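Local atomic coordinates of nitrite transporter NirC (Salmonella enterica subsp. enterica serovar Typhimurium, PDB entry 4FC4), a protein that mediates nitrite uptake and nitrite export across the bacterial cytoplasmic membrane as a pentameric channel of the formate/nitrite transporter family. Residues 67-72 with 185-190; 90-95 with 244-249; 160-165 with 239-244; 169-172 with 178-181. All blocks are in the same frame, centred on the assembly; numbering follows the deposited sequence.

Contact 1 (67-72 with 185-190); sequences IALTLV and WCLLAF
The turn that sets Ala68 and Leu69 against Leu187 is held by a 2.8 Å backbone hydrogen bond from Leu71 N to Ile67 O. The helix 67-75 is met here by helix 177-192, and in helix 177-192 Phe190 N bonds to Cys186 O at 2.9 Å. Between the two segments the meeting is purely apolar and rests on one leucine set against a leucine and an alanine. Leu187 touches with both methyls: its CD2 settles 3.7 Å from Leu69 CB, close to the root of that side chain, and 4.3 Å from Ala68 CB. The same methyl also lies 3.7 Å from Leu69 N, so it also lies against the peptide that joins Ala68 to Leu69. Its other branch, CD1, meets the far end of the partner, 4.0 Å from Leu69 CD2. Leu69 has CG anti to its own nitrogen (chi1 -166°), which swings the isobutyl group past Leu187, and the two side chains cross at about a right angle. Leucine methyls thus touch at both the base and the end of Leu69, although the CA atoms of Leu69 and Leu187 stay 8.0 Å apart. Leu69 continues onto Leu79, Ala167 and Ile183, while Leu187 also covers Phe65; Trp185 and Ala189 face a neighbouring subunit. Both helices belong to membrane spans that are interrupted partway, and this buried packing between two broken helices is characteristic of the aquaporin-like fold of formate/nitrite channels.

Contact 2 (90-95 with 244-249); sequences GVKAGT and GYWYAT
Lys92 and Trp246 make most of this surface contact through a CH-pi interaction. The aliphatic part of the lysine lies over one indole face, with CD 3.6 Å from the centroid of the five-membered ring of Trp246 and only 13° off the ring normal. Lys92 CB sits over the middle of the same face, 3.8 Å above the plane, so the chain runs across the ring and keeps its methylenes against it. A bend at chi2 (-80°) folds the lysine down onto the indole.

Plain van der Waals contacts flank the CH-pi contact. Trp246 CH2 comes to 3.5 Å from Lys92 O, and the neighbouring ring atom CZ3 lies 4.4 Å from Ala93 CB. Tyr247 joins from the side: its OH is 4.0 Å from Lys92 CE, and the two side chains cross at about a right angle.

Backbone hydrogen bonding shapes the end of helix 80-93. Gly94 takes a positive phi and closes a Schellman motif, with a weak bond from Thr95 N to Gly90 O and a sound one, 3.2 Å, from Gly94 N to Val91 O.

The contact thus joins the ends of helices 80-93 and 219-248. Helix 3-22 lies against both, with Ala10 on Ala93 and Ile6 on Trp246, while Tyr247 packs on Leu25 of a neighbouring subunit.

Contact 3 (160-165 with 239-244); sequences CNWLVC and VFMGLG
Trp162 is the first residue of 160-165 to meet the other helix, and it does so with both a face and an edge. Phe240 comes over the face in an edge-to-face pair: its CD2 lies 3.6 Å from Trp162 CD2, and the planes stand at 51°. Phe240 CB adds a CH-pi contact, 3.9 Å from the centroid of the five-membered ring of the tryptophan. Met241 takes the indole's edge, with SD in the ring plane and 3.8 Å from Trp162 CD1, a Met-aromatic contact. Also at that edge, a water accepts from Trp162 NE1 at 2.8 Å and donates to Phe240 O at 3.0 Å. One turn further on, Cys165 CB touches Met241 CG at 3.8 Å, and Met241 CE reaches Cys165 O; bends at chi2 and chi3 curl the methionine back between tryptophan and cysteine.

The axes of the short segments 160-165 and 239-244 approach to 9.7 Å, with their N-to-C directions 49° apart. Helix 219-248 makes a wider pi-type turn here, in which Gly244 N bonds to Val239 O instead of to Phe240 O. Across the subunit boundary, Phe118 of a neighbouring subunit meets the Phe240 ring edge-to-face.

The chemistry is therefore that of aromatic packing with one methionine sulfur at the indole edge, in which one water gives the indole N-H of a buried tryptophan its acceptor and the carbonyl of the widened turn a donor.

Contact 4 (169-172 with 178-181); sequences WMAI and AKFL
The short connection between consecutive membrane helices, where helix 150-172 ends and helix 177-192 begins, brings Ala171 and Lys179 together with CA atoms only 4.4 Å apart. Between the two segments the polar link is a hydrogen bond from Lys179 NZ to Ala171 O, 3.2 Å long; the same NZ also bonds to Thr174 O in the connection between the helices. Toward Ala171 the ammonium group approaches from above the carbonyl plane, 41° out of it, with a C=O...N angle of 139°. The bond is therefore neither in line with the carbonyl nor directed at a lone pair. Lys179 gets there by arching over the Ala171 carbonyl oxygen: bends at chi3 and chi4 turn the chain, so that CG and NZ both come to Ala171 O while the stretch between them bows outward. CG lies 3.5 Å from that oxygen. Below this arc the contact is between an alanine methyl and lysine methylenes, with Ala171 CB 4.0 Å from Lys179 CG and 4.2 Å from Lys179 CB.

Lys179 NZ has, in addition, a long, weak ion pair with Glu175. Holding one carbonyl of the last helical turn, Ala171 O, and one of the connection, Thr174 O, the positive charge would probably suit the partial negative charge at that helix end. Around the corner, Ala178 packs on Phe180 of one neighbouring subunit, and Phe180 packs on Ala178 of another. The whole forms a helical hairpin between consecutive membrane helices, helix 177-192 being the first half of an interrupted span of the formate/nitrite channel fold.

From the N terminus, helix 67-75 starts contact 1 and helix 80-93 starts contact 2. Helix 150-172 then supplies one side of contact 3 and, at its end, of contact 4, which is completed within a few residues by helix 177-192. That helix next closes contact 1. Helix 219-248 finally closes contact 3 and then contact 2, the two sharing Gly244. Contact 4 thus lies within the loops of all three others, and contact 3 within that of contact 2, whereas contact 1 crosses both contacts 2 and 3. Cys186 against Leu163 joins contacts 1 and 3; Tyr245 against Trp169 joins contacts 2 and 4.

Contact 1 (67-72 with 185-190)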
loop_
_atom_site.group_PDB
_atom_site.type_symbol
_atom_site.label_atom_id
_atom_site.label_comp_id
_atom_site.label_asym_id
_atom_site.label_seq_id
_atom_site.Cartn_x
_atom_site.Cartn_y
_atom_site.Cartn_z
ATOM N N ILE B 67 -12.666 5.081 -2.820
ATOM C CA ILE B 67 -13.592 4.152 -3.455
ATOM C C ILE B 67 -14.544 4.900 -4.402
ATOM O O ILE B 67 -14.920 4.371 -5.458
ATOM C CB ILE B 67 -14.334 3.298 -2.394
ATOM C CG1 ILE B 67 -15.386 2.397 -3.057
ATOM C CG2 ILE B 67 -14.937 4.218 -1.356
ATOM C CD1 ILE B 67 -15.841 1.247 -2.220
ATOM N N ALA B 68 -14.894 6.139 -4.065
ATOM C CA ALA B 68 -15.964 6.842 -4.808
ATOM C C ALA B 68 -15.617 6.954 -6.294
ATOM O O ALA B 68 -16.385 6.547 -7.143
ATOM C CB ALA B 68 -16.257 8.256 -4.226
ATOM N N LEU B 69 -14.446 7.503 -6.605
ATOM C CA LEU B 69 -14.064 7.681 -8.003
ATOM C C LEU B 69 -13.506 6.411 -8.597
ATOM O O LEU B 69 -13.594 6.217 -9.824
ATOM C CB LEU B 69 -13.117 8.842 -8.164
ATOM C CG LEU B 69 -12.929 9.309 -9.598
ATOM C CD1 LEU B 69 -14.197 9.920 -10.235
ATOM C CD2 LEU B 69 -11.757 10.297 -9.552
ATOM N N THR B 70 -12.962 5.546 -7.741
ATOM C CA THR B 70 -12.554 4.224 -8.180
ATOM C C THR B 70 -13.714 3.443 -8.800
ATOM O O THR B 70 -13.551 2.908 -9.900
ATOM C CB THR B 70 -11.955 3.406 -7.047
ATOM O OG1 THR B 70 -10.851 4.132 -6.466
ATOM C CG2 THR B 70 -11.533 2.058 -7.563
ATOM N N LEU B 71 -14.867 3.405 -8.120
ATOM C CA LEU B 71 -16.102 2.847 -8.676
ATOM C C LEU B 71 -16.460 3.516 -9.978
ATOM O O LEU B 71 -16.632 2.866 -10.969
ATOM C CB LEU B 71 -17.285 2.945 -7.673
ATOM C CG LEU B 71 -17.180 2.119 -6.359
ATOM C CD1 LEU B 71 -18.390 2.339 -5.456
ATOM C CD2 LEU B 71 -16.931 0.624 -6.619
ATOM N N VAL B 72 -16.636 4.827 -9.956
ATOM C CA VAL B 72 -17.014 5.573 -11.152
ATOM C C VAL B 72 -16.129 5.202 -12.359
ATOM O O VAL B 72 -16.650 4.932 -13.440
ATOM C CB VAL B 72 -16.990 7.121 -10.872
ATOM C CG1 VAL B 72 -17.154 7.929 -12.169
ATOM C CG2 VAL B 72 -18.111 7.506 -9.901
ATOM N N TRP B 185 -5.024 9.611 -4.254
ATOM C CA TRP B 185 -4.295 10.804 -3.867
ATOM C C TRP B 185 -5.180 11.979 -3.999
ATOM O O TRP B 185 -5.205 12.845 -3.110
ATOM C CB TRP B 185 -3.073 11.055 -4.729
ATOM C CG TRP B 185 -1.817 10.426 -4.259
ATOM C CD1 TRP B 185 -1.049 9.449 -4.913
ATOM C CD2 TRP B 185 -1.107 10.706 -3.020
ATOM N NE1 TRP B 185 0.061 9.118 -4.199
ATOM C CE2 TRP B 185 0.096 9.837 -3.035
ATOM C CE3 TRP B 185 -1.343 11.538 -1.914
ATOM C CZ2 TRP B 185 1.002 9.802 -1.947
ATOM C CZ3 TRP B 185 -0.418 11.526 -0.848
ATOM C CH2 TRP B 185 0.734 10.673 -0.861
ATOM N N CYS B 186 -5.931 12.037 -5.092
ATOM C CA CYS B 186 -6.676 13.277 -5.380
ATOM C C CYS B 186 -7.875 13.437 -4.486
ATOM O O CYS B 186 -8.226 14.545 -4.113
ATOM C CB CYS B 186 -7.143 13.302 -6.833
ATOM S SG CYS B 186 -5.761 13.557 -7.916
ATOM N N LEU B 187 -8.534 12.315 -4.192
ATOM C CA LEU B 187 -9.647 12.338 -3.255
ATOM C C LEU B 187 -9.177 12.567 -1.786
ATOM O O LEU B 187 -9.821 13.322 -1.088
ATOM C CB LEU B 187 -10.517 11.086 -3.445
ATOM C CG LEU B 187 -11.525 11.232 -4.596
ATOM C CD1 LEU B 187 -10.861 11.678 -5.913
ATOM C CD2 LEU B 187 -12.288 9.910 -4.744
ATOM N N LEU B 188 -8.061 11.967 -1.323
ATOM C CA LEU B 188 -7.416 12.475 -0.066
ATOM C C LEU B 188 -7.366 14.019 -0.038
ATOM O O LEU B 188 -7.789 14.685 0.926
ATOM C CB LEU B 188 -6.013 11.905 0.101
ATOM C CG LEU B 188 -5.153 12.374 1.284
ATOM C CD1 LEU B 188 -5.856 12.190 2.632
ATOM C CD2 LEU B 188 -3.873 11.577 1.309
ATOM N N ALA B 189 -6.872 14.582 -1.140
ATOM C CA ALA B 189 -6.529 15.975 -1.195
ATOM C C ALA B 189 -7.822 16.835 -1.215
ATOM O O ALA B 189 -7.884 17.816 -0.476
ATOM C CB ALA B 189 -5.659 16.288 -2.431
ATOM N N PHE B 190 -8.818 16.510 -2.029
ATOM C CA PHE B 190 -9.964 17.417 -2.074
ATOM C C PHE B 190 -10.802 17.358 -0.805
ATOM O O PHE B 190 -11.213 18.397 -0.285
ATOM C CB PHE B 190 -10.749 17.315 -3.383
ATOM C CG PHE B 190 -12.083 16.624 -3.266
ATOM C CD1 PHE B 190 -13.165 17.214 -2.552
ATOM C CD2 PHE B 190 -12.307 15.408 -3.929
ATOM C CE1 PHE B 190 -14.381 16.545 -2.441
ATOM C CE2 PHE B 190 -13.532 14.787 -3.840
ATOM C CZ PHE B 190 -14.563 15.336 -3.090
#

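Contact 2 (90-95 with 244-249)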
loop_
_atom_site.group_PDB
_atom_site.type_symbol
_atom_site.label_atom_id
_atom_site.label_comp_id
_atom_site.label_asym_id
_atom_site.label_seq_id
_atom_site.Cartn_x
_atom_site.Cartn_y
_atom_site.Cartn_z
ATOM N N GLY B 90 -13.657 17.546 -26.217
ATOM C CA GLY B 90 -14.442 17.129 -27.407
ATOM C C GLY B 90 -14.822 18.289 -28.324
ATOM O O GLY B 90 -14.629 18.209 -29.560
ATOM N N VAL B 91 -15.319 19.383 -27.737
ATOM C CA VAL B 91 -15.643 20.588 -28.549
ATOM C C VAL B 91 -14.362 21.115 -29.198
ATOM O O VAL B 91 -14.335 21.383 -30.397
ATOM C CB VAL B 91 -16.372 21.690 -27.713
ATOM C CG1 VAL B 91 -16.545 22.972 -28.509
ATOM C CG2 VAL B 91 -17.729 21.177 -27.201
ATOM N N LYS B 92 -13.294 21.216 -28.411
ATOM C CA LYS B 92 -12.010 21.728 -28.904
ATOM C C LYS B 92 -11.408 20.848 -30.034
ATOM O O LYS B 92 -10.918 21.355 -31.041
ATOM C CB LYS B 92 -11.036 21.944 -27.716
ATOM C CG LYS B 92 -11.173 23.315 -27.025
ATOM C CD LYS B 92 -10.426 24.378 -27.839
ATOM C CE LYS B 92 -11.014 25.772 -27.708
ATOM N NZ LYS B 92 -11.130 26.368 -29.051
ATOM N N ALA B 93 -11.493 19.523 -29.906
ATOM C CA ALA B 93 -10.983 18.615 -30.941
ATOM C C ALA B 93 -11.877 18.529 -32.174
ATOM O O ALA B 93 -11.449 18.049 -33.219
ATOM C CB ALA B 93 -10.808 17.233 -30.363
ATOM N N GLY B 94 -13.115 18.987 -32.056
ATOM C CA GLY B 94 -14.074 18.928 -33.167
ATOM C C GLY B 94 -14.879 17.637 -33.194
ATOM O O GLY B 94 -15.613 17.423 -34.116
ATOM N N THR B 95 -14.764 16.769 -32.180
ATOM C CA THR B 95 -15.547 15.510 -32.191
ATOM C C THR B 95 -17.040 15.653 -31.803
ATOM O O THR B 95 -17.872 14.802 -32.142
ATOM C CB THR B 95 -14.900 14.406 -31.348
ATOM O OG1 THR B 95 -14.949 14.794 -29.983
ATOM C CG2 THR B 95 -13.453 14.111 -31.791
ATOM N N GLY B 244 -6.843 24.342 -20.167
ATOM C CA GLY B 244 -5.439 24.236 -19.717
ATOM C C GLY B 244 -4.585 23.300 -20.560
ATOM O O GLY B 244 -3.580 23.705 -21.147
ATOM N N TYR B 245 -5.007 22.047 -20.654
ATOM C CA TYR B 245 -4.192 21.062 -21.378
ATOM C C TYR B 245 -4.228 21.224 -22.893
ATOM O O TYR B 245 -3.221 20.993 -23.579
ATOM C CB TYR B 245 -4.463 19.641 -20.923
ATOM C CG TYR B 245 -3.666 19.296 -19.661
ATOM C CD1 TYR B 245 -2.291 19.102 -19.740
ATOM C CD2 TYR B 245 -4.291 19.117 -18.419
ATOM C CE1 TYR B 245 -1.524 18.762 -18.632
ATOM C CE2 TYR B 245 -3.524 18.750 -17.279
ATOM C CZ TYR B 245 -2.134 18.604 -17.409
ATOM O OH TYR B 245 -1.316 18.294 -16.375
ATOM N N TRP B 246 -5.365 21.693 -23.397
ATOM C CA TRP B 246 -5.459 22.108 -24.792
ATOM C C TRP B 246 -4.392 23.114 -25.169
ATOM O O TRP B 246 -3.668 22.894 -26.113
ATOM C CB TRP B 246 -6.849 22.621 -25.147
ATOM C CG TRP B 246 -6.952 22.912 -26.622
ATOM C CD1 TRP B 246 -6.823 24.154 -27.263
ATOM C CD2 TRP B 246 -7.169 21.937 -27.710
ATOM N NE1 TRP B 246 -6.956 24.011 -28.610
ATOM C CE2 TRP B 246 -7.157 22.704 -28.951
ATOM C CE3 TRP B 246 -7.364 20.555 -27.770
ATOM C CZ2 TRP B 246 -7.354 22.098 -30.197
ATOM C CZ3 TRP B 246 -7.544 19.948 -29.034
ATOM C CH2 TRP B 246 -7.550 20.712 -30.223
ATOM N N TYR B 247 -4.226 24.196 -24.411
ATOM C CA TYR B 247 -3.174 25.180 -24.770
ATOM C C TYR B 247 -1.747 24.805 -24.352
ATOM O O TYR B 247 -0.833 25.545 -24.650
ATOM C CB TYR B 247 -3.539 26.575 -24.282
ATOM C CG TYR B 247 -4.740 27.087 -25.009
ATOM C CD1 TYR B 247 -4.636 27.524 -26.350
ATOM C CD2 TYR B 247 -5.998 27.099 -24.392
ATOM C CE1 TYR B 247 -5.742 27.980 -27.055
ATOM C CE2 TYR B 247 -7.114 27.571 -25.087
ATOM C CZ TYR B 247 -6.971 28.005 -26.411
ATOM O OH TYR B 247 -8.075 28.431 -27.090
ATOM N N ALA B 248 -1.580 23.665 -23.675
ATOM C CA ALA B 248 -0.271 23.161 -23.203
ATOM C C ALA B 248 0.441 22.238 -24.213
ATOM O O ALA B 248 1.647 21.969 -24.087
ATOM C CB ALA B 248 -0.411 22.452 -21.835
ATOM N N THR B 249 -0.316 21.733 -25.182
ATOM C CA THR B 249 0.217 20.826 -26.194
ATOM C C THR B 249 1.034 21.612 -27.237
ATOM O O THR B 249 0.524 22.584 -27.822
ATOM C CB THR B 249 -0.905 20.006 -26.888
ATOM O OG1 THR B 249 -1.599 20.839 -27.821
ATOM C CG2 THR B 249 -1.901 19.497 -25.880
#

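Contact 3 (160-165 with 239-244)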
loop_
_atom_site.group_PDB
_atom_site.type_symbol
_atom_site.label_atom_id
_atom_site.label_comp_id
_atom_site.label_asym_id
_atom_site.label_seq_id
_atom_site.Cartn_x
_atom_site.Cartn_y
_atom_site.Cartn_z
ATOM N N CYS B 160 -11.964 21.619 -5.890
ATOM C CA CYS B 160 -12.317 20.236 -5.899
ATOM C C CYS B 160 -12.138 19.571 -7.295
ATOM O O CYS B 160 -11.426 18.574 -7.415
ATOM C CB CYS B 160 -13.764 20.063 -5.409
ATOM S SG CYS B 160 -14.315 18.372 -5.708
ATOM N N ASN B 161 -12.764 20.139 -8.323
ATOM C CA ASN B 161 -12.855 19.484 -9.610
ATOM C C ASN B 161 -11.571 19.514 -10.394
ATOM O O ASN B 161 -11.333 18.684 -11.280
ATOM C CB ASN B 161 -14.015 20.026 -10.470
ATOM C CG ASN B 161 -14.549 18.959 -11.415
ATOM O OD1 ASN B 161 -14.479 17.818 -11.056
ATOM N ND2 ASN B 161 -15.055 19.325 -12.638
ATOM N N TRP B 162 -10.745 20.485 -10.081
ATOM C CA TRP B 162 -9.353 20.439 -10.491
ATOM C C TRP B 162 -8.822 19.099 -10.092
ATOM O O TRP B 162 -8.303 18.362 -10.939
ATOM C CB TRP B 162 -8.551 21.554 -9.807
ATOM C CG TRP B 162 -7.414 22.028 -10.692
ATOM C CD1 TRP B 162 -6.933 21.410 -11.844
ATOM C CD2 TRP B 162 -6.571 23.203 -10.516
ATOM N NE1 TRP B 162 -5.899 22.104 -12.385
ATOM C CE2 TRP B 162 -5.618 23.193 -11.632
ATOM C CE3 TRP B 162 -6.535 24.254 -9.605
ATOM C CZ2 TRP B 162 -4.664 24.230 -11.818
ATOM C CZ3 TRP B 162 -5.561 25.276 -9.778
ATOM C CH2 TRP B 162 -4.648 25.252 -10.853
ATOM N N LEU B 163 -8.981 18.755 -8.804
ATOM C CA LEU B 163 -8.345 17.586 -8.255
ATOM C C LEU B 163 -9.017 16.313 -8.811
ATOM O O LEU B 163 -8.343 15.371 -9.191
ATOM C CB LEU B 163 -8.329 17.605 -6.699
ATOM C CG LEU B 163 -7.118 18.365 -6.166
ATOM C CD1 LEU B 163 -7.241 18.766 -4.687
ATOM C CD2 LEU B 163 -5.836 17.551 -6.430
ATOM N N VAL B 164 -10.344 16.292 -8.862
ATOM C CA VAL B 164 -11.055 15.119 -9.366
ATOM C C VAL B 164 -10.785 14.891 -10.892
ATOM O O VAL B 164 -10.483 13.745 -11.299
ATOM C CB VAL B 164 -12.564 15.193 -9.034
ATOM C CG1 VAL B 164 -13.289 13.946 -9.566
ATOM C CG2 VAL B 164 -12.726 15.394 -7.544
ATOM N N CYS B 165 -10.894 15.956 -11.708
ATOM C CA CYS B 165 -10.394 15.886 -13.086
ATOM C C CYS B 165 -8.913 15.531 -13.203
ATOM O O CYS B 165 -8.521 14.859 -14.153
ATOM C CB CYS B 165 -10.679 17.156 -13.846
ATOM S SG CYS B 165 -12.438 17.239 -14.231
ATOM N N VAL B 239 -11.960 24.817 -17.857
ATOM C CA VAL B 239 -10.894 25.807 -18.102
ATOM C C VAL B 239 -9.532 25.322 -17.623
ATOM O O VAL B 239 -8.589 25.228 -18.420
ATOM C CB VAL B 239 -11.210 27.212 -17.523
ATOM C CG1 VAL B 239 -10.040 28.157 -17.748
ATOM C CG2 VAL B 239 -12.456 27.820 -18.151
ATOM N N PHE B 240 -9.418 25.007 -16.332
ATOM C CA PHE B 240 -8.099 24.637 -15.793
ATOM C C PHE B 240 -7.631 23.337 -16.407
ATOM O O PHE B 240 -6.436 23.183 -16.620
ATOM C CB PHE B 240 -8.046 24.481 -14.270
ATOM C CG PHE B 240 -8.563 25.643 -13.498
ATOM C CD1 PHE B 240 -8.715 26.918 -14.073
ATOM C CD2 PHE B 240 -8.871 25.476 -12.138
ATOM C CE1 PHE B 240 -9.197 27.989 -13.315
ATOM C CE2 PHE B 240 -9.348 26.545 -11.382
ATOM C CZ PHE B 240 -9.512 27.802 -11.957
ATOM N N MET B 241 -8.547 22.402 -16.665
ATOM C CA MET B 241 -8.136 21.116 -17.203
ATOM C C MET B 241 -8.351 21.053 -18.704
ATOM O O MET B 241 -7.385 20.914 -19.458
ATOM C CB MET B 241 -8.748 19.917 -16.446
ATOM C CG MET B 241 -8.221 19.742 -15.024
ATOM S SD MET B 241 -6.512 19.207 -14.926
ATOM C CE MET B 241 -6.671 17.530 -15.571
ATOM N N GLY B 242 -9.587 21.198 -19.151
ATOM C CA GLY B 242 -9.874 21.154 -20.591
ATOM C C GLY B 242 -9.057 22.158 -21.376
ATOM O O GLY B 242 -8.239 21.804 -22.271
ATOM N N LEU B 243 -9.260 23.426 -21.054
ATOM C CA LEU B 243 -8.618 24.462 -21.828
ATOM C C LEU B 243 -7.153 24.542 -21.450
ATOM O O LEU B 243 -6.319 24.739 -22.308
ATOM C CB LEU B 243 -9.333 25.789 -21.639
ATOM C CG LEU B 243 -10.160 26.318 -22.797
ATOM C CD1 LEU B 243 -10.991 25.230 -23.451
ATOM C CD2 LEU B 243 -11.015 27.508 -22.355
ATOM N N GLY B 244 -6.843 24.342 -20.167
ATOM C CA GLY B 244 -5.439 24.236 -19.717
ATOM C C GLY B 244 -4.585 23.300 -20.560
ATOM O O GLY B 244 -3.580 23.705 -21.147
HETATM O O HOH W 1 -4.367 22.118 -14.761
#

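Contact 4 (169-172 with 178-181)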
loop_
_atom_site.group_PDB
_atom_site.type_symbol
_atom_site.label_atom_id
_atom_site.label_comp_id
_atom_site.label_asym_id
_atom_site.label_seq_id
_atom_site.Cartn_x
_atom_site.Cartn_y
_atom_site.Cartn_z
ATOM N N TRP B 169 -7.710 12.381 -15.439
ATOM C CA TRP B 169 -6.589 12.626 -16.326
ATOM C C TRP B 169 -5.459 11.658 -16.084
ATOM O O TRP B 169 -5.018 10.954 -17.017
ATOM C CB TRP B 169 -6.107 14.045 -16.076
ATOM C CG TRP B 169 -5.022 14.546 -17.008
ATOM C CD1 TRP B 169 -3.670 14.692 -16.729
ATOM C CD2 TRP B 169 -5.184 15.006 -18.393
ATOM N NE1 TRP B 169 -2.998 15.182 -17.824
ATOM C CE2 TRP B 169 -3.848 15.391 -18.854
ATOM C CE3 TRP B 169 -6.266 15.119 -19.269
ATOM C CZ2 TRP B 169 -3.621 15.862 -20.144
ATOM C CZ3 TRP B 169 -6.035 15.592 -20.559
ATOM C CH2 TRP B 169 -4.745 15.960 -20.995
ATOM N N MET B 170 -4.951 11.636 -14.851
ATOM C CA MET B 170 -3.822 10.750 -14.518
ATOM C C MET B 170 -4.161 9.274 -14.719
ATOM O O MET B 170 -3.323 8.490 -15.122
ATOM C CB MET B 170 -3.318 10.996 -13.105
ATOM C CG MET B 170 -2.673 12.350 -12.859
ATOM S SD MET B 170 -2.095 12.407 -11.154
ATOM C CE MET B 170 -0.537 11.617 -11.346
ATOM N N ALA B 171 -5.402 8.904 -14.393
ATOM C CA ALA B 171 -5.900 7.542 -14.648
ATOM C C ALA B 171 -5.864 7.217 -16.132
ATOM O O ALA B 171 -5.404 6.139 -16.509
ATOM C CB ALA B 171 -7.298 7.361 -14.090
ATOM N N ILE B 172 -6.264 8.167 -16.987
ATOM C CA ILE B 172 -6.187 7.915 -18.427
ATOM C C ILE B 172 -4.760 7.671 -18.906
ATOM O O ILE B 172 -4.548 6.864 -19.819
ATOM C CB ILE B 172 -6.866 9.001 -19.253
ATOM C CG1 ILE B 172 -8.372 8.851 -19.135
ATOM C CG2 ILE B 172 -6.488 8.888 -20.726
ATOM C CD1 ILE B 172 -9.125 10.047 -19.668
ATOM N N ALA B 178 -1.907 1.985 -11.001
ATOM C CA ALA B 178 -1.487 3.323 -10.847
ATOM C C ALA B 178 -2.758 4.162 -10.980
ATOM O O ALA B 178 -2.854 5.224 -10.377
ATOM C CB ALA B 178 -0.449 3.640 -11.919
ATOM N N LYS B 179 -3.752 3.667 -11.712
ATOM C CA LYS B 179 -5.011 4.391 -11.781
ATOM C C LYS B 179 -5.570 4.597 -10.370
ATOM O O LYS B 179 -6.071 5.684 -10.072
ATOM C CB LYS B 179 -6.063 3.657 -12.630
ATOM C CG LYS B 179 -5.743 3.644 -14.095
ATOM C CD LYS B 179 -6.409 2.456 -14.755
ATOM C CE LYS B 179 -7.251 2.853 -15.961
ATOM N NZ LYS B 179 -6.387 3.197 -17.140
ATOM N N PHE B 180 -5.489 3.549 -9.534
ATOM C CA PHE B 180 -6.151 3.526 -8.234
ATOM C C PHE B 180 -5.459 4.490 -7.271
ATOM O O PHE B 180 -6.118 5.219 -6.546
ATOM C CB PHE B 180 -6.119 2.142 -7.640
ATOM C CG PHE B 180 -7.088 1.132 -8.255
ATOM C CD1 PHE B 180 -6.850 0.562 -9.522
ATOM C CD2 PHE B 180 -8.130 0.625 -7.489
ATOM C CE1 PHE B 180 -7.685 -0.409 -10.066
ATOM C CE2 PHE B 180 -8.982 -0.332 -8.019
ATOM C CZ PHE B 180 -8.769 -0.865 -9.306
ATOM N N LEU B 181 -4.126 4.473 -7.286
ATOM C CA LEU B 181 -3.305 5.441 -6.586
ATOM C C LEU B 181 -3.527 6.881 -7.001
ATOM O O LEU B 181 -3.590 7.796 -6.111
ATOM C CB LEU B 181 -1.841 5.079 -6.713
ATOM C CG LEU B 181 -1.381 4.192 -5.558
ATOM C CD1 LEU B 181 -2.357 3.094 -5.191
ATOM C CD2 LEU B 181 0.029 3.639 -5.749
#